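Local coordinates for putative electron transport related protein (Corynebacterium diphtheriae, PDB 4PQ1) that probably catalyses thiol-disulfide exchange as a thioredoxin-like DsbF homologue, using a redox-active cysteine pair, at residues E30-D35 against S105-P110. Sequence-based numbering, arbitrary orientation. Where two conformers were deposited one is given.
Sequences EGLTSD and SIYDPP
E30 and L32 reach across to Y107 and S105 through their backbones, giving a compact example of how the end of strand 28-30 and the loop after it can bind the outermost strand of a thioredoxin-like sheet. A single bridge pairs G31 with I106, with the bond pattern of an antiparallel, non-hydrogen-bonded pair. On one side of it Y107 N donates to E30 O at 2.7 Å, nearly along the carbonyl axis; on the other, L32 N meets S105 O at 2.9 Å in a more bent bond (138° at the hydrogen).

The tight part is this buried bridge, where G31 CA makes a CA-H...O contact with S105 O (3.3 Å), together with L32. L32 CB lies 3.9 Å from S105 CB, and L32 CD1 meets Y107 CD1 at 3.8 Å before the side chain continues onto helix 89-98. Y107 OH is hydrogen-bonded to D86 O.

Toward solvent the contact loosens. The carboxylate of exposed E30, salt-bridged to K89, only skirts the ring, OE2 lying 3.9 Å from Y107 CD2. A water accepts from both T33 N (3.1 Å) and S105 N (3.0 Å), bridging the two backbones where T33's side chain makes no contact.

Two main-chain bonds thus give polar atoms on the outer edge of strand 105-107 partners, while I106 bonds G81 and N83 of strand 77-83 on the inner side.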
ATOM      1  N   GLU A  30      -4.785   9.548  10.138  1.00 36.84           N
ATOM      2  CA  GLU A  30      -4.531   9.022  11.476  1.00 28.20           C
ATOM      3  C   GLU A  30      -3.722   7.731  11.350  1.00 29.31           C
ATOM      4  O   GLU A  30      -4.058   6.851  10.556  1.00 30.73           O
ATOM      5  CB  GLU A  30      -5.850   8.773  12.235  1.00 22.61           C
ATOM      6  CG  GLU A  30      -5.654   8.186  13.632  1.00 36.62           C
ATOM      7  CD  GLU A  30      -6.943   7.652  14.272  1.00 38.87           C
ATOM      8  OE1 GLU A  30      -8.037   8.147  13.928  1.00 36.62           O
ATOM      9  OE2 GLU A  30      -6.856   6.737  15.131  1.00 31.89           O
ATOM     10  N   GLY A  31      -2.653   7.613  12.123  1.00 27.18           N
ATOM     11  CA  GLY A  31      -1.863   6.400  12.081  1.00 29.28           C
ATOM     12  C   GLY A  31      -2.482   5.302  12.921  1.00 30.66           C
ATOM     13  O   GLY A  31      -3.361   5.554  13.741  1.00 26.15           O
ATOM     14  N   LEU A  32      -2.027   4.075  12.713  1.00 33.94           N
ATOM     15  CA  LEU A  32      -2.523   2.939  13.479  1.00 31.04           C
ATOM     16  C   LEU A  32      -1.705   2.779  14.745  1.00 30.86           C
ATOM     17  O   LEU A  32      -2.215   2.359  15.782  1.00 31.14           O
ATOM     18  CB  LEU A  32      -2.468   1.664  12.639  1.00 29.01           C
ATOM     19  CG  LEU A  32      -2.905   0.353  13.290  1.00 27.04           C
ATOM     20  CD1 LEU A  32      -4.394   0.382  13.604  1.00 23.98           C
ATOM     21  CD2 LEU A  32      -2.545  -0.796  12.347  1.00 23.36           C
ATOM     22  N   THR A  33      -0.428   3.126  14.654  1.00 30.43           N
ATOM     23  CA  THR A  33       0.468   3.064  15.803  1.00 35.25           C
ATOM     24  C   THR A  33       1.221   4.377  15.984  1.00 34.10           C
ATOM     25  O   THR A  33       2.274   4.415  16.612  1.00 37.18           O
ATOM     26  CB  THR A  33       1.474   1.910  15.673  1.00 35.80           C
ATOM     27  OG1 THR A  33       2.163   2.019  14.419  1.00 35.39           O
ATOM     28  CG2 THR A  33       0.756   0.549  15.761  1.00 25.58           C
ATOM     29  N   SER A  34       0.669   5.448  15.421  0.53 35.80           N
ATOM     30  CA  SER A  34       1.241   6.784  15.540  0.53 30.98           C
ATOM     31  C   SER A  34       0.157   7.837  15.352  0.53 31.51           C
ATOM     32  O   SER A  34      -0.923   7.540  14.851  0.53 32.77           O
ATOM     33  CB  SER A  34       2.358   6.988  14.515  0.53 35.70           C
ATOM     34  OG  SER A  34       2.892   8.298  14.598  0.53 31.90           O
ATOM     35  N   ASP A  35       0.448   9.069  15.753  1.00 32.66           N
ATOM     36  CA  ASP A  35      -0.502  10.167  15.593  1.00 33.43           C
ATOM     37  C   ASP A  35      -0.931  10.344  14.133  1.00 37.96           C
ATOM     38  O   ASP A  35      -2.104  10.160  13.797  1.00 34.18           O
ATOM     39  CB  ASP A  35       0.093  11.475  16.123  1.00 40.10           C
ATOM     40  CG  ASP A  35       0.035  11.575  17.642  1.00 44.18           C
ATOM     41  OD1 ASP A  35      -0.795  10.871  18.258  1.00 54.42           O
ATOM     42  OD2 ASP A  35       0.813  12.365  18.220  1.00 55.97           O
ATOM     43  N   SER A 105       0.975   2.321   9.343  1.00 27.74           N
ATOM     44  CA  SER A 105      -0.287   2.150   8.635  1.00 26.36           C
ATOM     45  C   SER A 105      -1.162   3.366   8.860  1.00 26.86           C
ATOM     46  O   SER A 105      -1.194   3.923   9.954  1.00 31.49           O
ATOM     47  CB  SER A 105      -1.035   0.888   9.097  1.00 25.18           C
ATOM     48  OG  SER A 105      -0.547  -0.285   8.465  1.00 31.14           O
ATOM     49  N   ILE A 106      -1.858   3.786   7.813  1.00 23.51           N
ATOM     50  CA  ILE A 106      -2.926   4.750   7.980  1.00 23.47           C
ATOM     51  C   ILE A 106      -4.177   4.027   8.459  1.00 29.42           C
ATOM     52  O   ILE A 106      -4.598   3.036   7.854  1.00 27.75           O
ATOM     53  CB  ILE A 106      -3.217   5.498   6.678  1.00 28.28           C
ATOM     54  CG1 ILE A 106      -1.990   6.314   6.271  1.00 26.13           C
ATOM     55  CG2 ILE A 106      -4.451   6.367   6.833  1.00 28.64           C
ATOM     56  CD1 ILE A 106      -2.214   7.128   5.045  1.00 24.76           C
ATOM     57  N   TYR A 107      -4.767   4.501   9.550  1.00 27.88           N
ATOM     58  CA  TYR A 107      -6.008   3.899  10.026  1.00 22.35           C
ATOM     59  C   TYR A 107      -7.211   4.487   9.299  1.00 22.47           C
ATOM     60  O   TYR A 107      -7.618   5.621   9.551  1.00 26.49           O
ATOM     61  CB  TYR A 107      -6.147   4.074  11.542  1.00 24.44           C
ATOM     62  CG  TYR A 107      -7.368   3.395  12.110  1.00 23.86           C
ATOM     63  CD1 TYR A 107      -7.474   2.013  12.114  1.00 28.79           C
ATOM     64  CD2 TYR A 107      -8.420   4.140  12.642  1.00 22.94           C
ATOM     65  CE1 TYR A 107      -8.596   1.386  12.633  1.00 28.01           C
ATOM     66  CE2 TYR A 107      -9.531   3.528  13.152  1.00 24.25           C
ATOM     67  CZ  TYR A 107      -9.616   2.151  13.147  1.00 26.93           C
ATOM     68  OH  TYR A 107     -10.730   1.533  13.659  1.00 29.14           O
ATOM     69  N   ASP A 108      -7.798   3.700   8.406  1.00 19.44           N
ATOM     70  CA  ASP A 108      -8.812   4.230   7.503  1.00 24.68           C
ATOM     71  C   ASP A 108      -9.940   3.211   7.347  1.00 22.68           C
ATOM     72  O   ASP A 108     -10.057   2.567   6.305  1.00 27.15           O
ATOM     73  CB  ASP A 108      -8.140   4.596   6.144  1.00 21.89           C
ATOM     74  CG  ASP A 108      -9.119   5.084   5.076  1.00 26.20           C
ATOM     75  OD1 ASP A 108     -10.278   5.446   5.385  1.00 22.38           O
ATOM     76  OD2 ASP A 108      -8.706   5.110   3.892  1.00 27.85           O
ATOM     77  N   PRO A 109     -10.780   3.057   8.392  1.00 24.96           N
ATOM     78  CA  PRO A 109     -11.799   1.993   8.355  1.00 28.35           C
ATOM     79  C   PRO A 109     -12.691   1.998   7.098  1.00 29.60           C
ATOM     80  O   PRO A 109     -12.995   0.910   6.606  1.00 25.89           O
ATOM     81  CB  PRO A 109     -12.638   2.260   9.611  1.00 28.40           C
ATOM     82  CG  PRO A 109     -11.709   2.973  10.538  1.00 28.23           C
ATOM     83  CD  PRO A 109     -10.814   3.817   9.655  1.00 23.23           C
ATOM     84  N   PRO A 110     -13.097   3.177   6.580  1.00 22.16           N
ATOM     85  CA  PRO A 110     -14.002   3.052   5.432  1.00 20.78           C
ATOM     86  C   PRO A 110     -13.282   3.185   4.084  1.00 26.93           C
ATOM     87  O   PRO A 110     -13.931   3.282   3.045  1.00 22.04           O
ATOM     88  CB  PRO A 110     -14.971   4.209   5.641  1.00 20.29           C
ATOM     89  CG  PRO A 110     -14.120   5.271   6.265  1.00 23.95           C
ATOM     90  CD  PRO A 110     -13.088   4.553   7.115  1.00 21.15           C
TER
HETATM   91  O   HOH W   1       1.235   3.566  12.107  1.00 34.58           O